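Side-chain contacts in pyridine nucleotide-disulphide oxidoreductase dimerisation region (Escherichia coli BL21, PDB 6KYY), which binds FAD and copper(II) and, as a hypochlorous acid-induced flavoprotein disulfide reductase, is probably involved in resistance to reactive chlorine species: residues K59-D64 / A185-K190; T69-A74 / K162-H167; R286-T289 / I294-M297; S310-R315 / G325-D330. All blocks are in the same frame, centred on the assembly; numbering follows the deposited sequence.

Contact 1 (K59-D64 / A185-K190); sequences KTLVHD and ANFGSK. With FAD (flavin-adenine dinucleotide), chain N.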
# COMPACT_ATOMS: atom_id res chain seq x y z
N LYS B 59 12.32 -9.48 -1.92
CA LYS B 59 11.28 -8.59 -2.41
C LYS B 59 11.78 -7.68 -3.52
O LYS B 59 11.01 -7.30 -4.41
CB LYS B 59 10.70 -7.75 -1.26
CG LYS B 59 9.57 -8.42 -0.48
CD LYS B 59 9.86 -9.88 -0.18
CE LYS B 59 9.54 -10.24 1.26
NZ LYS B 59 9.88 -11.65 1.59
N THR B 60 13.06 -7.30 -3.48
CA THR B 60 13.67 -6.56 -4.58
C THR B 60 13.51 -7.32 -5.89
O THR B 60 13.19 -6.72 -6.93
CB THR B 60 15.16 -6.32 -4.30
OG1 THR B 60 15.31 -5.64 -3.04
CG2 THR B 60 15.79 -5.47 -5.40
N LEU B 61 13.71 -8.64 -5.86
CA LEU B 61 13.58 -9.43 -7.08
C LEU B 61 12.12 -9.60 -7.48
O LEU B 61 11.80 -9.59 -8.68
CB LEU B 61 14.25 -10.79 -6.87
CG LEU B 61 15.77 -10.76 -6.99
CD1 LEU B 61 16.41 -11.76 -6.05
CD2 LEU B 61 16.21 -11.02 -8.43
N VAL B 62 11.22 -9.77 -6.51
CA VAL B 62 9.80 -9.93 -6.82
C VAL B 62 9.27 -8.68 -7.51
O VAL B 62 8.47 -8.77 -8.46
CB VAL B 62 9.00 -10.27 -5.55
CG1 VAL B 62 7.52 -10.45 -5.89
CG2 VAL B 62 9.54 -11.53 -4.90
N HIS B 63 9.70 -7.50 -7.06
CA HIS B 63 9.26 -6.27 -7.71
C HIS B 63 9.79 -6.18 -9.14
O HIS B 63 9.09 -5.70 -10.04
CB HIS B 63 9.72 -5.06 -6.90
CG HIS B 63 9.30 -3.74 -7.49
ND1 HIS B 63 10.10 -3.03 -8.36
CD2 HIS B 63 8.17 -3.02 -7.34
CE1 HIS B 63 9.48 -1.92 -8.72
NE2 HIS B 63 8.31 -1.89 -8.11
N ASP B 64 11.02 -6.65 -9.37
CA ASP B 64 11.55 -6.69 -10.73
C ASP B 64 10.93 -7.83 -11.52
O ASP B 64 10.68 -7.69 -12.73
CB ASP B 64 13.08 -6.83 -10.69
CG ASP B 64 13.78 -5.49 -10.70
OD1 ASP B 64 13.14 -4.48 -11.05
OD2 ASP B 64 14.98 -5.44 -10.36
N ALA B 185 8.78 -17.92 -11.59
CA ALA B 185 7.81 -18.08 -12.67
C ALA B 185 7.48 -16.74 -13.31
O ALA B 185 7.07 -16.70 -14.48
CB ALA B 185 6.54 -18.75 -12.15
N ASN B 186 7.64 -15.64 -12.58
CA ASN B 186 7.50 -14.32 -13.18
C ASN B 186 8.67 -14.01 -14.10
O ASN B 186 8.50 -13.36 -15.13
CB ASN B 186 7.38 -13.26 -12.08
CG ASN B 186 5.95 -13.02 -11.65
OD1 ASN B 186 5.01 -13.37 -12.36
ND2 ASN B 186 5.78 -12.42 -10.48
N PHE B 187 9.87 -14.47 -13.73
CA PHE B 187 11.06 -14.28 -14.55
C PHE B 187 11.05 -15.14 -15.81
O PHE B 187 11.93 -14.97 -16.66
CB PHE B 187 12.31 -14.60 -13.74
CG PHE B 187 12.77 -13.47 -12.86
CD1 PHE B 187 12.83 -12.17 -13.34
CD2 PHE B 187 13.16 -13.71 -11.55
CE1 PHE B 187 13.26 -11.14 -12.53
CE2 PHE B 187 13.59 -12.68 -10.73
CZ PHE B 187 13.64 -11.39 -11.22
N GLY B 188 10.08 -16.04 -15.96
CA GLY B 188 9.99 -16.90 -17.12
C GLY B 188 10.39 -18.35 -16.90
O GLY B 188 10.59 -19.07 -17.88
N SER B 189 10.50 -18.80 -15.65
CA SER B 189 10.96 -20.14 -15.34
C SER B 189 9.78 -21.05 -15.01
O SER B 189 8.80 -20.63 -14.39
CB SER B 189 11.93 -20.11 -14.15
OG SER B 189 11.98 -21.36 -13.50
N LYS B 190 9.88 -22.31 -15.45
CA LYS B 190 8.94 -23.33 -15.00
C LYS B 190 9.32 -23.78 -13.60
O LYS B 190 10.49 -24.01 -13.30
CB LYS B 190 8.94 -24.52 -15.96
CG LYS B 190 7.77 -25.47 -15.74
CD LYS B 190 7.97 -26.81 -16.44
CE LYS B 190 6.94 -27.83 -15.97
NZ LYS B 190 6.84 -29.01 -16.88
PA FAD N . 18.87 -12.30 12.26
O1A FAD N . 18.67 -13.68 11.75
O2A FAD N . 18.34 -11.17 11.38
O5B FAD N . 20.39 -12.05 12.56
C5B FAD N . 21.31 -13.15 12.75
C4B FAD N . 22.72 -12.61 12.72
O4B FAD N . 23.49 -13.20 13.78
C3B FAD N . 23.49 -12.86 11.42
O3B FAD N . 24.17 -11.68 11.01
C2B FAD N . 24.45 -13.99 11.80
O2B FAD N . 25.66 -13.93 11.04
C1B FAD N . 24.72 -13.66 13.26
N9A FAD N . 25.17 -14.80 14.06
C8A FAD N . 24.61 -16.06 14.10
N7A FAD N . 25.22 -16.89 14.91
C5A FAD N . 26.25 -16.13 15.44
C6A FAD N . 27.27 -16.43 16.37
N6A FAD N . 27.42 -17.62 16.95
N1A FAD N . 28.14 -15.44 16.69
C2A FAD N . 27.99 -14.24 16.11
N3A FAD N . 27.07 -13.85 15.23
C4A FAD N . 26.23 -14.84 14.93
N1 FAD N . 10.42 -11.65 7.86
C2 FAD N . 9.40 -10.77 7.68
O2 FAD N . 8.93 -10.11 8.62
N3 FAD N . 8.86 -10.59 6.41
C4 FAD N . 9.25 -11.25 5.26
O4 FAD N . 8.69 -11.00 4.19
C4X FAD N . 10.33 -12.19 5.47
N5 FAD N . 10.79 -12.84 4.43
C5X FAD N . 11.83 -13.73 4.63
C6 FAD N . 12.31 -14.44 3.53
C7 FAD N . 13.36 -15.35 3.67
C7M FAD N . 13.86 -16.10 2.47
C8 FAD N . 13.93 -15.55 4.94
C8M FAD N . 15.07 -16.52 5.12
C9 FAD N . 13.45 -14.84 6.04
C9A FAD N . 12.41 -13.93 5.89
N10 FAD N . 11.90 -13.20 6.98
C10 FAD N . 10.86 -12.32 6.80
C1' FAD N . 12.46 -13.37 8.33
C2' FAD N . 13.56 -12.37 8.67
O2' FAD N . 14.68 -12.56 7.81
C3' FAD N . 14.00 -12.58 10.12
O3' FAD N . 12.88 -13.04 10.88
C4' FAD N . 14.58 -11.34 10.78
O4' FAD N . 15.84 -11.02 10.19
C5' FAD N . 14.72 -11.49 12.28
O5' FAD N . 15.99 -12.13 12.57
P FAD N . 16.66 -12.01 13.99
O1P FAD N . 16.42 -10.60 14.55
O2P FAD N . 16.21 -13.11 14.87
O3P FAD N . 18.21 -12.15 13.69
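One phenyl ring, that of F187, makes nearly the whole join to L61 and D64, although helix 55-65 supplies one segment and the end of helix 175-186 leads into the other. In this pyridine nucleotide-disulfide oxidoreductase fold, helix 55-65 starts at C55, which with C50 holds a copper ion in this crystal, while helix 175-186 follows a turn that fits the GxGxxG pattern of Rossmann-type nucleotide-binding units. F187 CG lies anti to its own carbonyl carbon (chi1 -82°), which carries the ring tip toward helix 55-65. There the leucine and phenylalanine side chains cross at about a right angle, with L61 CD2 3.8 Å from F187 CZ. The same ring carbon, CZ, lies 3.6 Å from the backbone oxygen O of L61, and F187 CE1 comes within 4.2 Å of the carbonyl carbon C of D64, so the ring rests as much on main chain as on side chain. G188 then turns the chain away with a positive phi of 106°. F71 of helix 71-94 meets the F187 ring edge-to-face, and R77 of that helix takes the D64 carboxylate in a salt bridge. Farther back along helix 55-65, K59 ties it directly to helix 175-186 through a salt bridge with E179. Bent at chi2 and chi3, the lysine also reaches the flavin, where its NZ donates to FAD O4 at 2.9 Å and to FAD N5 at 3.2 Å.

Contact 2 (T69-A74 / K162-H167); sequences TDFVRA and KELPGH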
# COMPACT_ATOMS: atom_id res chain seq x y z
N THR B 69 11.45 -8.24 -15.91
CA THR B 69 12.80 -7.76 -16.15
C THR B 69 13.77 -8.94 -16.27
O THR B 69 13.56 -9.99 -15.66
CB THR B 69 13.24 -6.81 -15.03
OG1 THR B 69 12.39 -5.66 -15.02
CG2 THR B 69 14.69 -6.36 -15.18
N ASP B 70 14.81 -8.76 -17.09
CA ASP B 70 15.87 -9.75 -17.20
C ASP B 70 16.38 -10.15 -15.82
O ASP B 70 16.52 -9.31 -14.93
CB ASP B 70 17.01 -9.20 -18.05
CG ASP B 70 18.20 -10.14 -18.12
OD1 ASP B 70 19.32 -9.72 -17.73
OD2 ASP B 70 18.03 -11.30 -18.55
N PHE B 71 16.65 -11.44 -15.65
CA PHE B 71 17.01 -11.96 -14.33
C PHE B 71 18.35 -11.42 -13.85
O PHE B 71 18.49 -11.05 -12.68
CB PHE B 71 17.03 -13.49 -14.36
CG PHE B 71 17.51 -14.12 -13.08
CD1 PHE B 71 16.68 -14.17 -11.97
CD2 PHE B 71 18.78 -14.65 -13.00
CE1 PHE B 71 17.12 -14.75 -10.80
CE2 PHE B 71 19.23 -15.23 -11.82
CZ PHE B 71 18.39 -15.28 -10.72
N VAL B 72 19.34 -11.35 -14.74
CA VAL B 72 20.67 -10.90 -14.33
C VAL B 72 20.64 -9.42 -13.95
O VAL B 72 21.31 -9.01 -12.99
CB VAL B 72 21.70 -11.18 -15.44
CG1 VAL B 72 23.11 -10.94 -14.92
CG2 VAL B 72 21.55 -12.60 -15.95
N ARG B 73 19.88 -8.61 -14.68
CA ARG B 73 19.75 -7.20 -14.32
C ARG B 73 19.11 -7.04 -12.94
O ARG B 73 19.51 -6.17 -12.16
CB ARG B 73 18.93 -6.46 -15.37
CG ARG B 73 19.52 -6.49 -16.77
CD ARG B 73 20.21 -5.18 -17.11
NE ARG B 73 19.99 -4.80 -18.51
CZ ARG B 73 20.62 -5.35 -19.54
NH1 ARG B 73 20.36 -4.93 -20.77
NH2 ARG B 73 21.51 -6.31 -19.35
N ALA B 74 18.12 -7.89 -12.63
CA ALA B 74 17.49 -7.82 -11.32
C ALA B 74 18.44 -8.28 -10.22
O ALA B 74 18.44 -7.71 -9.12
CB ALA B 74 16.21 -8.67 -11.31
N LYS B 162 23.75 -17.16 -11.15
CA LYS B 162 24.29 -16.38 -12.25
C LYS B 162 23.42 -16.43 -13.50
O LYS B 162 23.54 -15.55 -14.36
CB LYS B 162 25.70 -16.87 -12.60
CG LYS B 162 26.68 -16.86 -11.43
CD LYS B 162 27.38 -15.52 -11.31
CE LYS B 162 28.81 -15.68 -10.84
NZ LYS B 162 29.70 -16.18 -11.92
N GLU B 163 22.56 -17.43 -13.61
CA GLU B 163 21.75 -17.65 -14.80
C GLU B 163 20.36 -18.09 -14.37
O GLU B 163 20.21 -18.82 -13.39
CB GLU B 163 22.39 -18.70 -15.72
CG GLU B 163 21.57 -19.09 -16.93
CD GLU B 163 22.38 -19.90 -17.93
OE1 GLU B 163 23.35 -19.34 -18.50
OE2 GLU B 163 22.06 -21.08 -18.15
N LEU B 164 19.34 -17.63 -15.09
CA LEU B 164 17.98 -18.05 -14.78
C LEU B 164 17.78 -19.50 -15.18
O LEU B 164 17.91 -19.83 -16.37
CB LEU B 164 16.95 -17.16 -15.48
CG LEU B 164 15.53 -17.47 -15.02
CD1 LEU B 164 15.17 -16.62 -13.81
CD2 LEU B 164 14.51 -17.28 -16.14
N PRO B 165 17.46 -20.40 -14.25
CA PRO B 165 17.26 -21.80 -14.62
C PRO B 165 15.94 -21.98 -15.35
O PRO B 165 14.91 -21.46 -14.94
CB PRO B 165 17.27 -22.53 -13.27
CG PRO B 165 16.80 -21.50 -12.29
CD PRO B 165 17.29 -20.17 -12.80
N GLY B 166 15.98 -22.74 -16.45
CA GLY B 166 14.78 -22.97 -17.23
C GLY B 166 13.71 -23.74 -16.47
O GLY B 166 12.52 -23.60 -16.76
N HIS B 167 14.12 -24.54 -15.49
CA HIS B 167 13.19 -25.30 -14.66
C HIS B 167 13.72 -25.30 -13.23
O HIS B 167 14.79 -25.86 -12.97
CB HIS B 167 13.01 -26.73 -15.17
CG HIS B 167 11.91 -27.48 -14.49
ND1 HIS B 167 11.60 -28.79 -14.80
CD2 HIS B 167 11.05 -27.11 -13.51
CE1 HIS B 167 10.59 -29.19 -14.05
NE2 HIS B 167 10.24 -28.19 -13.26
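Apolar packing between F71 and L164 dominates here. The leucine methyl L164 CD1 sits 3.4 Å from F71 CD1 and 3.7 Å from F71 CB, covering the root and one flank of the phenyl group. F71 CG points anti to the backbone nitrogen (chi1 175°), which swings the ring off the first turn of its helix and over the neighbouring loop. Its other flank then lies along the main chain, with F71 CD2 3.7 Å from L164 N and F71 CE2 4.0 Å from the carbonyl carbon C of E163. At the solvent-facing margin, V72 CG2 approaches K162 O at 3.9 Å. L164 also packs against F187, beside F71.

Within 69-74, polar bonds cap the helix. D70 is its N-cap: D70 OD1 accepts from R73 N at 3.3 Å, met from above the carboxylate plane, and the backbone oxygen of D70 takes the amide of A74.

Beyond P165 the loop becomes strand 167-171, where H167 NE2 is hydrogen-bonded to T192 OG1. The arrangement thus seats the start of helix 71-94 on the lead-in to a strand of the five-stranded parallel sheet, the Rossmann-type nucleotide-binding fold of this family.

Contact 3 (R286-T289 / I294-M297); sequences RLHT and IWAM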
# COMPACT_ATOMS: atom_id res chain seq x y z
N ARG B 286 9.09 -11.84 28.96
CA ARG B 286 10.04 -10.75 28.92
C ARG B 286 11.34 -11.14 28.23
O ARG B 286 12.36 -10.46 28.40
CB ARG B 286 10.33 -10.25 30.34
CG ARG B 286 9.09 -9.84 31.09
CD ARG B 286 9.09 -10.38 32.51
NE ARG B 286 8.34 -11.63 32.63
CZ ARG B 286 7.76 -12.03 33.75
NH1 ARG B 286 7.84 -11.29 34.85
NH2 ARG B 286 7.09 -13.18 33.78
N LEU B 287 11.32 -12.25 27.48
CA LEU B 287 12.49 -12.72 26.73
C LEU B 287 13.67 -12.99 27.66
O LEU B 287 14.82 -12.65 27.36
CB LEU B 287 12.87 -11.74 25.62
CG LEU B 287 11.69 -11.44 24.69
CD1 LEU B 287 11.82 -10.05 24.12
CD2 LEU B 287 11.60 -12.49 23.59
N HIS B 288 13.38 -13.59 28.81
CA HIS B 288 14.39 -13.95 29.80
C HIS B 288 14.73 -15.43 29.64
O HIS B 288 13.85 -16.28 29.78
CB HIS B 288 13.90 -13.67 31.22
CG HIS B 288 14.11 -12.26 31.67
ND1 HIS B 288 15.37 -11.74 31.91
CD2 HIS B 288 13.24 -11.26 31.93
CE1 HIS B 288 15.25 -10.48 32.30
NE2 HIS B 288 13.97 -10.17 32.32
N THR B 289 15.99 -15.72 29.36
CA THR B 289 16.43 -17.11 29.33
C THR B 289 16.60 -17.64 30.75
O THR B 289 16.48 -16.90 31.73
CB THR B 289 17.73 -17.24 28.53
OG1 THR B 289 17.83 -18.56 27.98
CG2 THR B 289 18.93 -16.98 29.42
N ILE B 294 20.87 -12.81 30.93
CA ILE B 294 21.00 -13.26 29.55
C ILE B 294 19.61 -13.20 28.91
O ILE B 294 18.66 -13.81 29.42
CB ILE B 294 21.58 -14.67 29.45
CG1 ILE B 294 23.06 -14.68 29.87
CG2 ILE B 294 21.40 -15.23 28.04
CD1 ILE B 294 24.00 -14.12 28.84
N TRP B 295 19.51 -12.47 27.81
CA TRP B 295 18.27 -12.35 27.05
C TRP B 295 18.40 -13.08 25.72
O TRP B 295 19.51 -13.35 25.24
CB TRP B 295 17.91 -10.88 26.80
CG TRP B 295 17.38 -10.14 27.99
CD1 TRP B 295 16.08 -9.81 28.23
CD2 TRP B 295 18.14 -9.62 29.08
NE1 TRP B 295 15.99 -9.13 29.42
CE2 TRP B 295 17.24 -8.99 29.96
CE3 TRP B 295 19.50 -9.62 29.41
CZ2 TRP B 295 17.65 -8.38 31.14
CZ3 TRP B 295 19.91 -9.01 30.58
CH2 TRP B 295 18.98 -8.40 31.43
N ALA B 296 17.25 -13.38 25.12
CA ALA B 296 17.19 -13.93 23.77
C ALA B 296 16.13 -13.18 22.99
O ALA B 296 15.02 -12.95 23.50
CB ALA B 296 16.89 -15.43 23.79
N MET B 297 16.46 -12.79 21.76
CA MET B 297 15.55 -12.03 20.92
C MET B 297 15.57 -12.61 19.51
O MET B 297 16.60 -13.08 19.03
CB MET B 297 15.93 -10.55 20.88
CG MET B 297 15.70 -9.79 22.17
SD MET B 297 16.64 -8.26 22.24
CE MET B 297 18.27 -8.85 21.79
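H288 and W295 set their rings side by side, pointing the same way, from two residues whose backbones form a single beta bridge. Both side chains take the same first rotamer, CG anti to the carbonyl carbon (chi1 -85° for H288, -74° for W295), and with this shared torsion the rings run off the bridge on the same side. They meet obliquely, centroids of the imidazole and the five-membered indole ring 4.3 Å apart and planes inclined at 43°. H288 CE1 comes 3.3 Å from W295 NE1, with the imidazole over one indole face, displaced toward its rim. Both H288 NE2 and W295 NE1 have a weak hydrogen bond to the same carboxylate oxygen, OE2 of E320, a shared acceptor that is consistent with the two rings being oriented together.

Flanking the bridge, T289 N donates to I294 O at 3.3 Å, and a weak bond joins A296 N to L287 O, the pattern of a non-hydrogen-bonded antiparallel pair. T289 turns its hydroxyl anti to its amide nitrogen, toward a weak bond with V282 O, and thereby leaves CG2 facing I294, 3.3 Å from I294 CG2. At the other end L287 CB packs on A296 O at 3.3 Å, while L287 CD1 only reaches M297 CG at 4.4 Å.

Strand 294-296 pairs in parallel with strand 130-132, whose F131 stacks on W295. Helix 307-321 packs on this contact, with V317 on W295 and M297, and I316 on L287.

Contact 4 (S310-R315 / G325-D330); sequences SLDDYR and GKRSTD. With FAD (flavin-adenine dinucleotide), chain N.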
# COMPACT_ATOMS: atom_id res chain seq x y z
N SER B 310 10.77 -9.77 15.95
CA SER B 310 12.07 -9.46 16.53
C SER B 310 12.15 -7.99 16.94
O SER B 310 12.76 -7.65 17.96
CB SER B 310 13.18 -9.81 15.54
OG SER B 310 14.44 -9.86 16.19
N LEU B 311 11.53 -7.11 16.15
CA LEU B 311 11.49 -5.69 16.52
C LEU B 311 10.70 -5.48 17.80
O LEU B 311 11.10 -4.69 18.66
CB LEU B 311 10.91 -4.86 15.38
CG LEU B 311 11.00 -3.35 15.57
CD1 LEU B 311 12.46 -2.90 15.61
CD2 LEU B 311 10.24 -2.60 14.48
N ASP B 312 9.56 -6.16 17.93
CA ASP B 312 8.80 -6.08 19.17
C ASP B 312 9.58 -6.66 20.34
O ASP B 312 9.39 -6.24 21.48
CB ASP B 312 7.45 -6.79 19.02
CG ASP B 312 6.51 -6.49 20.16
OD1 ASP B 312 6.20 -5.30 20.38
OD2 ASP B 312 6.07 -7.44 20.84
N ASP B 313 10.45 -7.64 20.07
CA ASP B 313 11.31 -8.18 21.12
C ASP B 313 12.23 -7.10 21.67
O ASP B 313 12.44 -7.01 22.88
CB ASP B 313 12.12 -9.36 20.58
CG ASP B 313 11.29 -10.62 20.44
OD1 ASP B 313 11.68 -11.50 19.65
OD2 ASP B 313 10.25 -10.72 21.12
N TYR B 314 12.80 -6.27 20.78
CA TYR B 314 13.58 -5.13 21.24
C TYR B 314 12.74 -4.21 22.12
O TYR B 314 13.24 -3.67 23.12
CB TYR B 314 14.13 -4.35 20.04
CG TYR B 314 14.30 -2.87 20.29
CD1 TYR B 314 15.44 -2.38 20.92
CD2 TYR B 314 13.33 -1.96 19.90
CE1 TYR B 314 15.60 -1.03 21.15
CE2 TYR B 314 13.48 -0.61 20.14
CZ TYR B 314 14.62 -0.14 20.76
OH TYR B 314 14.77 1.20 20.99
N ARG B 315 11.47 -4.03 21.78
CA ARG B 315 10.60 -3.17 22.58
C ARG B 315 10.39 -3.74 23.97
O ARG B 315 10.34 -2.99 24.95
CB ARG B 315 9.25 -2.99 21.87
CG ARG B 315 9.35 -2.26 20.54
CD ARG B 315 8.09 -1.46 20.25
NE ARG B 315 7.95 -1.17 18.83
CZ ARG B 315 7.05 -1.75 18.03
NH1 ARG B 315 6.21 -2.65 18.53
NH2 ARG B 315 6.99 -1.42 16.75
N GLY B 325 8.63 0.25 33.77
CA GLY B 325 8.21 -1.08 34.13
C GLY B 325 8.47 -2.11 33.05
O GLY B 325 9.62 -2.49 32.82
N LYS B 326 7.42 -2.57 32.38
CA LYS B 326 7.55 -3.81 31.61
C LYS B 326 6.48 -3.92 30.54
O LYS B 326 5.28 -3.89 30.86
CB LYS B 326 7.48 -4.99 32.56
CG LYS B 326 8.00 -6.28 32.01
CD LYS B 326 7.35 -7.42 32.74
CE LYS B 326 5.98 -7.71 32.18
NZ LYS B 326 5.19 -8.54 33.12
N ARG B 327 6.91 -4.05 29.29
CA ARG B 327 6.09 -4.64 28.25
C ARG B 327 6.34 -6.14 28.22
O ARG B 327 7.26 -6.65 28.86
CB ARG B 327 6.41 -4.01 26.89
CG ARG B 327 5.59 -2.77 26.58
CD ARG B 327 5.29 -2.66 25.09
NE ARG B 327 4.76 -3.91 24.55
CZ ARG B 327 5.24 -4.51 23.47
NH1 ARG B 327 6.26 -3.98 22.81
NH2 ARG B 327 4.70 -5.65 23.05
N SER B 328 5.50 -6.86 27.48
CA SER B 328 5.58 -8.32 27.50
C SER B 328 5.17 -8.87 26.14
O SER B 328 4.53 -8.19 25.34
CB SER B 328 4.69 -8.91 28.60
OG SER B 328 4.19 -10.17 28.20
N THR B 329 5.57 -10.12 25.89
CA THR B 329 5.05 -10.83 24.72
C THR B 329 3.58 -11.19 24.90
O THR B 329 2.90 -11.48 23.90
CB THR B 329 5.87 -12.09 24.42
OG1 THR B 329 5.64 -13.07 25.45
CG2 THR B 329 7.35 -11.76 24.34
N ASP B 330 3.08 -11.19 26.13
CA ASP B 330 1.65 -11.33 26.37
C ASP B 330 0.86 -10.14 25.85
O ASP B 330 -0.38 -10.19 25.85
CB ASP B 330 1.37 -11.52 27.86
CG ASP B 330 1.79 -12.88 28.38
OD1 ASP B 330 1.92 -13.03 29.61
OD2 ASP B 330 2.00 -13.80 27.56
PA FAD N . 18.87 -12.30 12.26
O1A FAD N . 18.67 -13.68 11.75
O2A FAD N . 18.34 -11.17 11.38
O5B FAD N . 20.39 -12.05 12.56
C5B FAD N . 21.31 -13.15 12.75
C4B FAD N . 22.72 -12.61 12.72
O4B FAD N . 23.49 -13.20 13.78
C3B FAD N . 23.49 -12.86 11.42
O3B FAD N . 24.17 -11.68 11.01
C2B FAD N . 24.45 -13.99 11.80
O2B FAD N . 25.66 -13.93 11.04
C1B FAD N . 24.72 -13.66 13.26
N9A FAD N . 25.17 -14.80 14.06
C8A FAD N . 24.61 -16.06 14.10
N7A FAD N . 25.22 -16.89 14.91
C5A FAD N . 26.25 -16.13 15.44
C6A FAD N . 27.27 -16.43 16.37
N6A FAD N . 27.42 -17.62 16.95
N1A FAD N . 28.14 -15.44 16.69
C2A FAD N . 27.99 -14.24 16.11
N3A FAD N . 27.07 -13.85 15.23
C4A FAD N . 26.23 -14.84 14.93
N1 FAD N . 10.42 -11.65 7.86
C2 FAD N . 9.40 -10.77 7.68
O2 FAD N . 8.93 -10.11 8.62
N3 FAD N . 8.86 -10.59 6.41
C4 FAD N . 9.25 -11.25 5.26
O4 FAD N . 8.69 -11.00 4.19
C4X FAD N . 10.33 -12.19 5.47
N5 FAD N . 10.79 -12.84 4.43
C5X FAD N . 11.83 -13.73 4.63
C6 FAD N . 12.31 -14.44 3.53
C7 FAD N . 13.36 -15.35 3.67
C7M FAD N . 13.86 -16.10 2.47
C8 FAD N . 13.93 -15.55 4.94
C8M FAD N . 15.07 -16.52 5.12
C9 FAD N . 13.45 -14.84 6.04
C9A FAD N . 12.41 -13.93 5.89
N10 FAD N . 11.90 -13.20 6.98
C10 FAD N . 10.86 -12.32 6.80
C1' FAD N . 12.46 -13.37 8.33
C2' FAD N . 13.56 -12.37 8.67
O2' FAD N . 14.68 -12.56 7.81
C3' FAD N . 14.00 -12.58 10.12
O3' FAD N . 12.88 -13.04 10.88
C4' FAD N . 14.58 -11.34 10.78
O4' FAD N . 15.84 -11.02 10.19
C5' FAD N . 14.72 -11.49 12.28
O5' FAD N . 15.99 -12.13 12.57
P FAD N . 16.66 -12.01 13.99
O1P FAD N . 16.42 -10.60 14.55
O2P FAD N . 16.21 -13.11 14.87
O3P FAD N . 18.21 -12.15 13.69
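D312 and R327 are joined by a bidentate salt bridge in which the arginine offers both terminal nitrogens end-on. Bends at chi2 and chi3 (chi3 49°) bring the R327 guanidinium to the carboxylate. R327 NH1 donates to D312 OD1 at 2.8 Å, met from above the carboxylate plane. The straighter bond, R327 NH2 to D312 OD2 at 3.2 Å and 165°, lies in the guanidinium plane and uses the syn lone pair of the oxygen. A weak third bond runs from R327 NH2 back to OD1 of D312. That oxygen has a further donor, for R315 NH1 reaches D312 OD1 weakly at 3.2 Å. R332 forms salt bridges with both D312 OD2 and D313 OD2. Three arginines thus gather round one buried aspartate, D312, which would be expected to favour its ionised form. R327 NH1 also rests against the aliphatic base of R315, 3.3 Å from its CB.

D312 and R315 belong to helix 307-321 of the FAD-binding fold, which meets FAD near its start and, through D312, the loop before strand 337-339. S310 OG donates to the phosphate oxygen O1P of FAD at 2.7 Å. Next along the helix from D312, D313 accepts at OD1 from the backbone N of G298. R315 NH2 donates to the backbone oxygen of Q429 of the second subunit, so the network extends across the dimer interface. In the loop, S328 OG accepts from D330 N at 2.6 Å, closing an ST turn.

The four contacts form two clusters on opposite sides of the chain's centre. Contacts 1 and 2 have centres about 9 Å apart and are directly joined, K190 N lying 3.2 Å from G166 O, a probable hydrogen bond; contact 2 is nested in the chain loop that contact 1 closes. Contacts 3 and 4, centres about 10 Å apart, meet where L287 CD2 packs on D313 OD2 at 3.3 Å. FAD spans the gap: contacts 1 and 4, centres about 35 Å apart, touch its flavin end and a phosphate. Both also reach the second subunit, whose H433, the likely proton acceptor, bonds FAD through its O. In contact 2, the side chain of F71 is about 14 Å from FAD.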